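Local coordinates for protein nitrite oxidoreductase subunit A (Kuenenia stuttgartiensis, PDB 7B04) that belongs to the molybdopterin oxidoreductase family and carries a molybdenum atom, an iron/sulfur cluster and two copies of MD1, at residues N570-K575 against F1074-I1079; S574-P579 against G776-K781; A615-S620 against N669-I674; P645-W650 against N673-M678. All coordinates share one frame; numbering follows the deposited sequence.

Interaction 1 of 4, residues N570-K575 against F1074-I1079; sequences NFQASK and FHKAKI
Gln572 meets Lys1076, Lys1078 and Ile1079 from just past an inverse gamma turn centred on Phe571, and so illustrates how a loop glutamine can meet the end of a short strand some 500 residues on. CG of Gln572 is trans to the main-chain nitrogen (chi1 -176°), and a bend at chi2 of 64° then swings the amide over the end of segment 1074-1079. There Gln572 NE2 makes a weak hydrogen bond to Lys1078 O at 3.4 Å. The other arm, Gln572 OE1, accepts an equally weak one from Lys1076 NZ at 3.5 Å. Gln572 OE1 is also modelled 2.8 Å from Ile1079 O, another acceptor, so which arm is which is doubtful. Lys1076 approaches from the opposite direction, extended as far as CE and turned only at its last torsion. Lys1076 NZ bonds more firmly to Ala1077 O, at 2.8 Å, and also to Gly1080 O. Ile1079 directs CB away from segment 570-575. Ile410 and Ser409 of the subunit B chain pack on Gln572 and Lys1076, respectively. The real link is between main chains: Ala573 N donates to Ile1079 O at 2.7 Å, almost straight at 174° and in the carbonyl plane.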
loop_
_atom_site.group_PDB
_atom_site.type_symbol
_atom_site.label_atom_id
_atom_site.label_comp_id
_atom_site.label_asym_id
_atom_site.label_seq_id
_atom_site.Cartn_x
_atom_site.Cartn_y
_atom_site.Cartn_z
ATOM N N ASN B 570 -17.751 7.725 19.100
ATOM C CA ASN B 570 -18.085 9.007 18.490
ATOM C C ASN B 570 -19.569 9.297 18.624
ATOM O O ASN B 570 -19.968 10.459 18.771
ATOM C CB ASN B 570 -17.666 9.020 17.021
ATOM C CG ASN B 570 -16.202 9.351 16.837
ATOM O OD1 ASN B 570 -15.681 10.272 17.466
ATOM N ND2 ASN B 570 -15.529 8.604 15.971
ATOM N N PHE B 571 -20.402 8.256 18.586
ATOM C CA PHE B 571 -21.820 8.385 18.912
ATOM C C PHE B 571 -21.941 8.325 20.434
ATOM O O PHE B 571 -22.482 7.388 21.029
ATOM C CB PHE B 571 -22.637 7.306 18.215
ATOM C CG PHE B 571 -22.496 7.312 16.716
ATOM C CD1 PHE B 571 -23.326 8.096 15.929
ATOM C CD2 PHE B 571 -21.533 6.534 16.094
ATOM C CE1 PHE B 571 -23.197 8.104 14.550
ATOM C CE2 PHE B 571 -21.401 6.536 14.717
ATOM C CZ PHE B 571 -22.232 7.324 13.944
ATOM N N GLN B 572 -21.406 9.368 21.064
ATOM C CA GLN B 572 -21.177 9.389 22.501
ATOM C C GLN B 572 -22.465 9.714 23.243
ATOM O O GLN B 572 -23.140 10.701 22.934
ATOM C CB GLN B 572 -20.096 10.420 22.825
ATOM C CG GLN B 572 -19.662 10.493 24.277
ATOM C CD GLN B 572 -19.001 9.217 24.756
ATOM O OE1 GLN B 572 -19.483 8.567 25.678
ATOM N NE2 GLN B 572 -17.896 8.847 24.121
ATOM N N ALA B 573 -22.807 8.873 24.215
ATOM C CA ALA B 573 -24.028 9.037 24.992
ATOM C C ALA B 573 -23.790 9.920 26.209
ATOM O O ALA B 573 -22.734 9.854 26.845
ATOM C CB ALA B 573 -24.562 7.676 25.439
ATOM N N SER B 574 -24.784 10.744 26.531
ATOM C CA SER B 574 -24.748 11.595 27.713
ATOM C C SER B 574 -26.179 12.017 28.033
ATOM O O SER B 574 -27.118 11.706 27.295
ATOM C CB SER B 574 -23.821 12.800 27.518
ATOM O OG SER B 574 -24.339 13.719 26.576
ATOM N N LYS B 575 -26.337 12.736 29.149
ATOM C CA LYS B 575 -27.666 13.172 29.571
ATOM C C LYS B 575 -28.253 14.197 28.606
ATOM O O LYS B 575 -29.393 14.049 28.148
ATOM C CB LYS B 575 -27.603 13.737 30.990
ATOM C CG LYS B 575 -26.830 12.864 31.962
ATOM N N PHE B 1074 -11.563 0.313 37.487
ATOM C CA PHE B 1074 -12.415 1.491 37.353
ATOM C C PHE B 1074 -12.004 2.380 36.181
ATOM O O PHE B 1074 -11.198 3.299 36.351
ATOM C CB PHE B 1074 -12.377 2.303 38.649
ATOM C CG PHE B 1074 -13.191 3.564 38.604
ATOM C CD1 PHE B 1074 -14.572 3.514 38.631
ATOM C CD2 PHE B 1074 -12.570 4.803 38.546
ATOM C CE1 PHE B 1074 -15.322 4.674 38.591
ATOM C CE2 PHE B 1074 -13.313 5.965 38.504
ATOM C CZ PHE B 1074 -14.690 5.902 38.528
ATOM N N HIS B 1075 -12.502 2.089 34.983
ATOM C CA HIS B 1075 -12.290 2.930 33.806
ATOM C C HIS B 1075 -13.630 3.414 33.247
ATOM O O HIS B 1075 -14.705 3.069 33.747
ATOM C CB HIS B 1075 -11.468 2.202 32.739
ATOM C CG HIS B 1075 -12.058 0.901 32.306
ATOM N ND1 HIS B 1075 -12.012 -0.231 33.089
ATOM C CD2 HIS B 1075 -12.700 0.548 31.168
ATOM C CE1 HIS B 1075 -12.603 -1.225 32.453
ATOM N NE2 HIS B 1075 -13.031 -0.779 31.286
ATOM N N LYS B 1076 -13.550 4.228 32.193
ATOM C CA LYS B 1076 -14.713 4.844 31.565
ATOM C C LYS B 1076 -15.280 3.981 30.443
ATOM O O LYS B 1076 -14.534 3.407 29.644
ATOM C CB LYS B 1076 -14.347 6.218 31.000
ATOM C CG LYS B 1076 -15.456 6.872 30.183
ATOM C CD LYS B 1076 -14.952 8.079 29.405
ATOM C CE LYS B 1076 -16.081 8.758 28.641
ATOM N NZ LYS B 1076 -16.669 7.880 27.590
ATOM N N ALA B 1077 -16.608 3.893 30.395
ATOM C CA ALA B 1077 -17.278 3.183 29.314
ATOM C C ALA B 1077 -17.065 3.912 27.992
ATOM O O ALA B 1077 -17.078 5.145 27.936
ATOM C CB ALA B 1077 -18.770 3.042 29.611
ATOM N N LYS B 1078 -16.876 3.140 26.919
ATOM C CA LYS B 1078 -16.486 3.735 25.643
ATOM C C LYS B 1078 -17.619 4.527 24.994
ATOM O O LYS B 1078 -17.354 5.504 24.285
ATOM C CB LYS B 1078 -15.957 2.657 24.693
ATOM C CG LYS B 1078 -16.969 1.633 24.206
ATOM C CD LYS B 1078 -16.297 0.632 23.271
ATOM C CE LYS B 1078 -17.296 -0.315 22.627
ATOM N NZ LYS B 1078 -17.887 -1.265 23.608
ATOM N N ILE B 1079 -18.875 4.141 25.220
ATOM C CA ILE B 1079 -19.984 4.692 24.447
ATOM C C ILE B 1079 -20.691 5.810 25.208
ATOM O O ILE B 1079 -21.236 6.740 24.599
ATOM C CB ILE B 1079 -20.981 3.582 24.066
ATOM C CG1 ILE B 1079 -20.294 2.510 23.221
ATOM C CG2 ILE B 1079 -22.164 4.153 23.308
ATOM C CD1 ILE B 1079 -19.803 3.014 21.882
#

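Interaction 2 of 4, residues S574-P579 against G776-K781; sequences SKWSGP and GSTTMK
Gly578 and Gly776 bring the two backbones together, their CA atoms 4.1 Å apart and both at positive phi, and Gly776 CA directs a C-H at Ser577 O over 3.2 Å. Around the two glycines the side chains pack. Trp576 and Thr778 cross at about a right angle: CZ2 of the indole lies 3.8 Å from Thr778 CB, while Thr778 O sits near the ring plane, 3.6 Å from the CH2 corner of Trp576. With chi1 at 71°, Trp576 places its ring so that Ser577 CB lies over the middle of one face. Thr778 CG2 is directed at the two serine hydroxyls, 3.4 Å from Ser574 OG and 3.8 Å from Ser577 OG. These hydroxyls are hydrogen-bonded to each other, with the donor unassigned. Lys781 runs out beside the indole and curls at its last two torsions toward Ser577 O, although the modelled NZ distance is too short to be trusted in detail. Trp576 NE1 binds Tyr407 OH of the subunit B chain. The whole is an example of two turns packed at a subunit boundary: Gly578 N returns to Ser574 O, and a type I beta turn at Thr778-Thr779 brings Met780 N back to Ser777 O.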
loop_
_atom_site.group_PDB
_atom_site.type_symbol
_atom_site.label_atom_id
_atom_site.label_comp_id
_atom_site.label_asym_id
_atom_site.label_seq_id
_atom_site.Cartn_x
_atom_site.Cartn_y
_atom_site.Cartn_z
ATOM N N SER B 574 -24.784 10.744 26.531
ATOM C CA SER B 574 -24.748 11.595 27.713
ATOM C C SER B 574 -26.179 12.017 28.033
ATOM O O SER B 574 -27.118 11.706 27.295
ATOM C CB SER B 574 -23.821 12.800 27.518
ATOM O OG SER B 574 -24.339 13.719 26.576
ATOM N N LYS B 575 -26.337 12.736 29.149
ATOM C CA LYS B 575 -27.666 13.172 29.571
ATOM C C LYS B 575 -28.253 14.197 28.606
ATOM O O LYS B 575 -29.393 14.049 28.148
ATOM C CB LYS B 575 -27.603 13.737 30.990
ATOM C CG LYS B 575 -26.830 12.864 31.962
ATOM N N TRP B 576 -27.491 15.245 28.282
ATOM C CA TRP B 576 -28.009 16.255 27.368
ATOM C C TRP B 576 -28.138 15.704 25.955
ATOM O O TRP B 576 -28.973 16.181 25.178
ATOM C CB TRP B 576 -27.116 17.500 27.380
ATOM C CG TRP B 576 -25.785 17.308 26.719
ATOM C CD1 TRP B 576 -24.619 16.933 27.319
ATOM C CD2 TRP B 576 -25.481 17.487 25.328
ATOM N NE1 TRP B 576 -23.608 16.864 26.390
ATOM C CE2 TRP B 576 -24.110 17.199 25.160
ATOM C CE3 TRP B 576 -26.233 17.860 24.210
ATOM C CZ2 TRP B 576 -23.478 17.273 23.921
ATOM C CZ3 TRP B 576 -25.602 17.931 22.979
ATOM C CH2 TRP B 576 -24.239 17.639 22.845
ATOM N N SER B 577 -27.327 14.704 25.607
ATOM C CA SER B 577 -27.292 14.176 24.247
ATOM C C SER B 577 -28.324 13.068 24.039
ATOM O O SER B 577 -29.234 13.209 23.218
ATOM C CB SER B 577 -25.884 13.661 23.922
ATOM O OG SER B 577 -25.621 12.444 24.607
ATOM N N GLY B 578 -28.210 11.972 24.782
ATOM C CA GLY B 578 -29.099 10.852 24.580
ATOM C C GLY B 578 -28.397 9.510 24.598
ATOM O O GLY B 578 -27.299 9.357 25.143
ATOM N N PRO B 579 -29.033 8.501 23.995
ATOM C CA PRO B 579 -28.468 7.144 24.039
ATOM C C PRO B 579 -27.255 6.954 23.147
ATOM O O PRO B 579 -26.463 6.038 23.404
ATOM C CB PRO B 579 -29.635 6.270 23.568
ATOM C CG PRO B 579 -30.405 7.162 22.654
ATOM C CD PRO B 579 -30.290 8.555 23.227
ATOM N N GLY B 776 -28.798 12.375 19.507
ATOM C CA GLY B 776 -28.424 11.516 20.607
ATOM C C GLY B 776 -26.940 11.302 20.804
ATOM O O GLY B 776 -26.562 10.527 21.687
ATOM N N SER B 777 -26.087 11.985 20.046
ATOM C CA SER B 777 -24.644 11.850 20.181
ATOM C C SER B 777 -24.036 13.208 20.494
ATOM O O SER B 777 -24.421 14.221 19.900
ATOM C CB SER B 777 -24.018 11.281 18.903
ATOM O OG SER B 777 -24.547 10.001 18.597
ATOM N N THR B 778 -23.083 13.225 21.431
ATOM C CA THR B 778 -22.456 14.484 21.824
ATOM C C THR B 778 -21.796 15.166 20.637
ATOM O O THR B 778 -21.768 16.399 20.562
ATOM C CB THR B 778 -21.423 14.256 22.928
ATOM O OG1 THR B 778 -20.312 13.519 22.402
ATOM C CG2 THR B 778 -22.035 13.494 24.092
ATOM N N THR B 779 -21.257 14.382 19.710
ATOM C CA THR B 779 -20.536 14.917 18.568
ATOM C C THR B 779 -21.426 15.169 17.359
ATOM O O THR B 779 -20.966 15.795 16.398
ATOM C CB THR B 779 -19.408 13.961 18.170
ATOM O OG1 THR B 779 -19.971 12.718 17.738
ATOM C CG2 THR B 779 -18.491 13.698 19.352
ATOM N N MET B 780 -22.679 14.710 17.373
ATOM C CA MET B 780 -23.478 14.768 16.157
ATOM C C MET B 780 -24.930 15.189 16.338
ATOM O O MET B 780 -25.637 15.298 15.330
ATOM C CB MET B 780 -23.438 13.405 15.448
ATOM C CG MET B 780 -22.179 13.169 14.634
ATOM S SD MET B 780 -21.955 11.448 14.152
ATOM C CE MET B 780 -21.136 10.786 15.599
ATOM N N LYS B 781 -25.411 15.428 17.558
ATOM C CA LYS B 781 -26.762 15.963 17.695
ATOM C C LYS B 781 -26.821 17.356 17.082
ATOM O O LYS B 781 -25.969 18.205 17.358
ATOM C CB LYS B 781 -27.216 16.006 19.155
ATOM C CG LYS B 781 -28.680 16.440 19.272
ATOM C CD LYS B 781 -29.143 16.652 20.703
ATOM C CE LYS B 781 -30.306 15.739 21.051
ATOM N NZ LYS B 781 -29.886 14.329 21.105
#

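Interaction 3 of 4, residues A615-S620 against N669-I674; sequences AYWNHS and NVNPNI
Trp617 and Val670 bury the most surface here, and the indole nitrogen of the tryptophan is where several neighbours converge. CG of Trp617 lies roughly trans to the main-chain nitrogen (chi1 162°), which carries the pyrrole side of the ring from helix 615-618 across to segment 669-674. CB of Val670 points toward segment 615-620, and Val670 CG1 meets the indole obliquely, 3.7 Å from Trp617 NE1. The other methyl, Val670 CG2, rests 3.9 Å from Ser620 CA, two residues beyond the end of the helix. Segment 669-674 closes helix 663-670, the helix of a beta-alpha-beta unit joining strands 648-652 and 676-681, and passes through a short 3-10 turn in which Ile674 N bonds to Asn671 O at 2.9 Å. That turn presents Asn671 to the edge of the indole. Asn671 OD1 accepts from Trp617 NE1 at 3.2 Å, with the amide nearly coplanar with the ring, so this buried N-H is satisfied by a bond lying in both planes. Ile674 CD1 adds an apolar contact 3.9 Å from Trp617 CD1, its side chain running about perpendicular to that of the tryptophan. Met666, on the same helix as Val670, also packs on Trp617, whose side chain is about 9 Å from a bound MD1. Arg164 binds the carbonyl oxygens of both Asn671 and Ile674.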
loop_
_atom_site.group_PDB
_atom_site.type_symbol
_atom_site.label_atom_id
_atom_site.label_comp_id
_atom_site.label_asym_id
_atom_site.label_seq_id
_atom_site.Cartn_x
_atom_site.Cartn_y
_atom_site.Cartn_z
ATOM N N ALA B 615 -10.887 -13.304 21.308
ATOM C CA ALA B 615 -9.654 -14.056 21.550
ATOM C C ALA B 615 -9.905 -15.369 22.278
ATOM O O ALA B 615 -9.108 -16.304 22.149
ATOM C CB ALA B 615 -8.652 -13.215 22.335
ATOM N N TYR B 616 -10.989 -15.461 23.052
ATOM C CA TYR B 616 -11.294 -16.721 23.721
ATOM C C TYR B 616 -11.519 -17.832 22.706
ATOM O O TYR B 616 -11.052 -18.960 22.898
ATOM C CB TYR B 616 -12.509 -16.552 24.631
ATOM C CG TYR B 616 -12.258 -15.588 25.764
ATOM C CD1 TYR B 616 -11.523 -15.972 26.876
ATOM C CD2 TYR B 616 -12.739 -14.287 25.713
ATOM C CE1 TYR B 616 -11.282 -15.092 27.911
ATOM C CE2 TYR B 616 -12.503 -13.399 26.744
ATOM C CZ TYR B 616 -11.774 -13.807 27.840
ATOM O OH TYR B 616 -11.534 -12.928 28.868
ATOM N N TRP B 617 -12.218 -17.528 21.613
ATOM C CA TRP B 617 -12.301 -18.465 20.498
ATOM C C TRP B 617 -10.910 -18.815 19.979
ATOM O O TRP B 617 -10.583 -19.990 19.780
ATOM C CB TRP B 617 -13.166 -17.879 19.384
ATOM C CG TRP B 617 -12.967 -18.557 18.076
ATOM C CD1 TRP B 617 -13.430 -19.788 17.711
ATOM C CD2 TRP B 617 -12.237 -18.054 16.954
ATOM N NE1 TRP B 617 -13.038 -20.079 16.427
ATOM C CE2 TRP B 617 -12.303 -19.030 15.940
ATOM C CE3 TRP B 617 -11.536 -16.870 16.706
ATOM C CZ2 TRP B 617 -11.697 -18.860 14.702
ATOM C CZ3 TRP B 617 -10.934 -16.705 15.475
ATOM C CH2 TRP B 617 -11.021 -17.693 14.489
ATOM N N ASN B 618 -10.077 -17.794 19.744
ATOM C CA ASN B 618 -8.713 -18.012 19.274
ATOM C C ASN B 618 -7.872 -18.797 20.272
ATOM O O ASN B 618 -6.854 -19.381 19.885
ATOM C CB ASN B 618 -8.038 -16.671 18.988
ATOM C CG ASN B 618 -6.846 -16.798 18.056
ATOM O OD1 ASN B 618 -6.258 -15.799 17.647
ATOM N ND2 ASN B 618 -6.489 -18.029 17.709
ATOM N N HIS B 619 -8.273 -18.826 21.542
ATOM C CA HIS B 619 -7.564 -19.560 22.582
ATOM C C HIS B 619 -7.987 -21.019 22.650
ATOM O O HIS B 619 -7.884 -21.643 23.716
ATOM C CB HIS B 619 -7.773 -18.882 23.937
ATOM C CG HIS B 619 -6.690 -19.171 24.926
ATOM N ND1 HIS B 619 -5.443 -18.590 24.852
ATOM C CD2 HIS B 619 -6.662 -19.984 26.009
ATOM C CE1 HIS B 619 -4.696 -19.028 25.847
ATOM N NE2 HIS B 619 -5.411 -19.877 26.564
ATOM N N SER B 620 -8.486 -21.565 21.540
ATOM C CA SER B 620 -9.078 -22.901 21.497
ATOM C C SER B 620 -10.326 -22.954 22.373
ATOM O O SER B 620 -10.605 -23.955 23.037
ATOM C CB SER B 620 -8.071 -23.987 21.892
ATOM O OG SER B 620 -7.060 -24.119 20.906
ATOM N N ASN B 669 -8.874 -28.048 14.582
ATOM C CA ASN B 669 -9.310 -28.581 15.864
ATOM C C ASN B 669 -10.370 -27.751 16.575
ATOM O O ASN B 669 -10.942 -28.239 17.556
ATOM C CB ASN B 669 -8.115 -28.749 16.810
ATOM C CG ASN B 669 -6.986 -29.561 16.194
ATOM O OD1 ASN B 669 -5.849 -29.094 16.122
ATOM N ND2 ASN B 669 -7.284 -30.790 15.780
ATOM N N VAL B 670 -10.618 -26.511 16.159
ATOM C CA VAL B 670 -11.574 -25.632 16.829
ATOM C C VAL B 670 -12.874 -25.515 16.038
ATOM O O VAL B 670 -13.954 -25.807 16.553
ATOM C CB VAL B 670 -10.955 -24.245 17.106
ATOM C CG1 VAL B 670 -11.988 -23.325 17.746
ATOM C CG2 VAL B 670 -9.740 -24.385 18.002
ATOM N N ASN B 671 -12.788 -25.089 14.780
ATOM C CA ASN B 671 -13.959 -24.800 13.957
ATOM C C ASN B 671 -14.818 -26.013 13.592
ATOM O O ASN B 671 -16.024 -25.834 13.374
ATOM C CB ASN B 671 -13.533 -24.074 12.678
ATOM C CG ASN B 671 -13.080 -22.649 12.945
ATOM O OD1 ASN B 671 -13.423 -22.061 13.970
ATOM N ND2 ASN B 671 -12.315 -22.086 12.019
ATOM N N PRO B 672 -14.280 -27.235 13.472
ATOM C CA PRO B 672 -15.173 -28.382 13.218
ATOM C C PRO B 672 -16.286 -28.533 14.241
ATOM O O PRO B 672 -17.343 -29.084 13.904
ATOM C CB PRO B 672 -14.219 -29.582 13.253
ATOM C CG PRO B 672 -12.935 -29.028 12.793
ATOM C CD PRO B 672 -12.863 -27.641 13.364
ATOM N N ASN B 673 -16.097 -28.053 15.470
ATOM C CA ASN B 673 -17.149 -28.094 16.474
ATOM C C ASN B 673 -18.059 -26.873 16.439
ATOM O O ASN B 673 -19.089 -26.869 17.123
ATOM C CB ASN B 673 -16.553 -28.272 17.870
ATOM C CG ASN B 673 -16.519 -29.729 18.294
ATOM O OD1 ASN B 673 -15.532 -30.431 18.068
ATOM N ND2 ASN B 673 -17.609 -30.197 18.893
ATOM N N ILE B 674 -17.707 -25.836 15.683
ATOM C CA ILE B 674 -18.643 -24.743 15.443
ATOM C C ILE B 674 -19.592 -25.228 14.357
ATOM O O ILE B 674 -19.165 -25.534 13.239
ATOM C CB ILE B 674 -17.922 -23.458 15.019
ATOM C CG1 ILE B 674 -16.668 -23.244 15.866
ATOM C CG2 ILE B 674 -18.866 -22.257 15.121
ATOM C CD1 ILE B 674 -16.093 -21.848 15.766
#

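Interaction 4 of 4, residues P645-W650 against N673-M678; sequences PTKVLW and NIEQIM
Trp650 extends straight out with CG trans to its nitrogen (chi1 179°), while Met678 bends at its last torsion (chi3 67°) and lays its methyl over the indole. Met678 CE stands 4.1 Å from the centroid of the five-membered ring of Trp650, a CH-pi contact made over the face. The sulfur is oblique to the same ring, 4.8 Å from SD of Met678 to the Trp650 centroid, which makes this a Met-aromatic pair. Helix 734-749 packs on both side chains, and Phe242 meets the indole edge-to-face. The two residues belong to a run of parallel pairing, Val648 with Gln676, Leu649 with Ile677 and Trp650 with Met678, between the strands of a beta-alpha-beta unit whose crossover is helix 663-670. The short strand axes diverge by only 2°. Gln676 N donates to Lys647 O at 3.0 Å and Leu649 N to Gln676 O at 2.8 Å, whereas the bond from Met678 N to Leu649 O is weak. On the face shared with Trp650 and Met678, Val648 and Gln676 lie side by side, CG1 of the valine 3.6 Å from CB of the glutamine, and Ile188 of helix 174-191 covers them. Thr646 CG2 touches Ile674 CG2 at 3.9 Å. Lys647 NZ bonds mainly to Gln204 OE1 and only weakly to Asn673 O; its ion pair with Glu675 is long and, OE2 being uncertainly placed, doubtful, and Lys191 also pairs with Glu675.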
loop_
_atom_site.group_PDB
_atom_site.type_symbol
_atom_site.label_atom_id
_atom_site.label_comp_id
_atom_site.label_asym_id
_atom_site.label_seq_id
_atom_site.Cartn_x
_atom_site.Cartn_y
_atom_site.Cartn_z
ATOM N N PRO B 645 -19.537 -20.895 24.880
ATOM C CA PRO B 645 -19.206 -21.720 23.710
ATOM C C PRO B 645 -19.747 -21.125 22.418
ATOM O O PRO B 645 -20.840 -20.559 22.383
ATOM C CB PRO B 645 -19.871 -23.065 24.027
ATOM C CG PRO B 645 -19.965 -23.096 25.511
ATOM C CD PRO B 645 -20.222 -21.677 25.926
ATOM N N THR B 646 -18.961 -21.250 21.348
ATOM C CA THR B 646 -19.368 -20.801 20.022
ATOM C C THR B 646 -19.874 -22.002 19.237
ATOM O O THR B 646 -19.129 -22.961 19.009
ATOM C CB THR B 646 -18.220 -20.131 19.264
ATOM O OG1 THR B 646 -17.647 -19.091 20.066
ATOM C CG2 THR B 646 -18.712 -19.549 17.947
ATOM N N LYS B 647 -21.137 -21.947 18.839
ATOM C CA LYS B 647 -21.766 -22.984 18.038
ATOM C C LYS B 647 -22.317 -22.459 16.726
ATOM O O LYS B 647 -22.394 -23.214 15.754
ATOM C CB LYS B 647 -22.893 -23.665 18.831
ATOM C CG LYS B 647 -22.383 -24.501 19.990
ATOM C CD LYS B 647 -21.580 -25.684 19.480
ATOM C CE LYS B 647 -21.137 -26.585 20.613
ATOM N NZ LYS B 647 -20.362 -27.754 20.111
ATOM N N VAL B 648 -22.708 -21.188 16.677
ATOM C CA VAL B 648 -23.092 -20.511 15.446
ATOM C C VAL B 648 -22.316 -19.204 15.379
ATOM O O VAL B 648 -22.086 -18.558 16.407
ATOM C CB VAL B 648 -24.611 -20.245 15.370
ATOM C CG1 VAL B 648 -24.987 -19.705 14.000
ATOM C CG2 VAL B 648 -25.393 -21.505 15.671
ATOM N N LEU B 649 -21.904 -18.821 14.172
ATOM C CA LEU B 649 -21.047 -17.661 13.987
ATOM C C LEU B 649 -21.406 -16.998 12.669
ATOM O O LEU B 649 -21.586 -17.678 11.655
ATOM C CB LEU B 649 -19.568 -18.060 13.999
ATOM C CG LEU B 649 -18.548 -16.974 13.662
ATOM C CD1 LEU B 649 -18.689 -15.803 14.620
ATOM C CD2 LEU B 649 -17.135 -17.536 13.701
ATOM N N TRP B 650 -21.520 -15.671 12.692
ATOM C CA TRP B 650 -21.773 -14.916 11.472
ATOM C C TRP B 650 -21.120 -13.544 11.577
ATOM O O TRP B 650 -21.292 -12.855 12.588
ATOM C CB TRP B 650 -23.282 -14.800 11.247
ATOM C CG TRP B 650 -23.703 -14.040 10.043
ATOM C CD1 TRP B 650 -23.032 -13.921 8.862
ATOM C CD2 TRP B 650 -24.927 -13.321 9.884
ATOM N NE1 TRP B 650 -23.758 -13.156 7.983
ATOM C CE2 TRP B 650 -24.926 -12.775 8.589
ATOM C CE3 TRP B 650 -26.020 -13.077 10.720
ATOM C CZ2 TRP B 650 -25.976 -12.000 8.107
ATOM C CZ3 TRP B 650 -27.061 -12.308 10.242
ATOM C CH2 TRP B 650 -27.032 -11.779 8.945
ATOM N N ASN B 673 -16.097 -28.053 15.470
ATOM C CA ASN B 673 -17.149 -28.094 16.474
ATOM C C ASN B 673 -18.059 -26.873 16.439
ATOM O O ASN B 673 -19.089 -26.869 17.123
ATOM C CB ASN B 673 -16.553 -28.272 17.870
ATOM C CG ASN B 673 -16.519 -29.729 18.294
ATOM O OD1 ASN B 673 -15.532 -30.431 18.068
ATOM N ND2 ASN B 673 -17.609 -30.197 18.893
ATOM N N ILE B 674 -17.707 -25.836 15.683
ATOM C CA ILE B 674 -18.643 -24.743 15.443
ATOM C C ILE B 674 -19.592 -25.228 14.357
ATOM O O ILE B 674 -19.165 -25.534 13.239
ATOM C CB ILE B 674 -17.922 -23.458 15.019
ATOM C CG1 ILE B 674 -16.668 -23.244 15.866
ATOM C CG2 ILE B 674 -18.866 -22.257 15.121
ATOM C CD1 ILE B 674 -16.093 -21.848 15.766
ATOM N N GLU B 675 -20.854 -25.402 14.721
ATOM C CA GLU B 675 -21.933 -25.978 13.881
ATOM C C GLU B 675 -22.406 -25.094 12.730
ATOM O O GLU B 675 -23.037 -25.624 11.834
ATOM C CB GLU B 675 -23.037 -26.500 14.780
ATOM C CG GLU B 675 -22.477 -27.255 15.945
ATOM C CD GLU B 675 -23.537 -27.996 16.702
ATOM O OE1 GLU B 675 -24.668 -27.886 16.314
ATOM O OE2 GLU B 675 -23.211 -28.675 17.671
ATOM N N GLN B 676 -22.256 -23.784 12.828
ATOM C CA GLN B 676 -22.653 -22.945 11.677
ATOM C C GLN B 676 -21.720 -21.747 11.556
ATOM O O GLN B 676 -21.717 -20.974 12.466
ATOM C CB GLN B 676 -24.086 -22.508 11.902
ATOM C CG GLN B 676 -24.609 -21.566 10.856
ATOM C CD GLN B 676 -26.104 -21.584 10.920
ATOM O OE1 GLN B 676 -26.697 -22.421 11.561
ATOM N NE2 GLN B 676 -26.721 -20.656 10.238
ATOM N N ILE B 677 -21.004 -21.596 10.439
ATOM C CA ILE B 677 -20.128 -20.456 10.207
ATOM C C ILE B 677 -20.660 -19.710 8.995
ATOM O O ILE B 677 -20.919 -20.316 7.950
ATOM C CB ILE B 677 -18.669 -20.894 9.984
ATOM C CG1 ILE B 677 -18.089 -21.528 11.251
ATOM C CG2 ILE B 677 -17.821 -19.717 9.532
ATOM C CD1 ILE B 677 -18.170 -23.035 11.275
ATOM N N MET B 678 -20.819 -18.400 9.132
ATOM C CA MET B 678 -21.438 -17.593 8.096
ATOM C C MET B 678 -20.611 -16.334 7.916
ATOM O O MET B 678 -20.093 -15.777 8.888
ATOM C CB MET B 678 -22.882 -17.241 8.466
ATOM C CG MET B 678 -23.794 -18.442 8.586
ATOM S SD MET B 678 -25.307 -18.035 9.466
ATOM C CE MET B 678 -26.097 -16.921 8.321
#

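Overall arrangement
The four contacts fall into two pairs. Interactions 1 and 2 share Ser574 and Lys575 and touch, with Gln572 O close to Thr778 N, and both lie against the subunit B chain. Interaction 1, buried, joins a loop to the end of a short strand through a main-chain bond; interaction 2, partly buried, joins two loops mainly by packing of Trp576 and Thr778. Interactions 3 and 4, their centres 9 Å apart, are buried and share Asn673 and Ile674. They hold one beta-alpha-beta unit, interaction 4 by pairing of its strands and interaction 3 by packing the end of its helix against a tryptophan. No other chain touches this second pair, centred about 31 to 38 Å from the first.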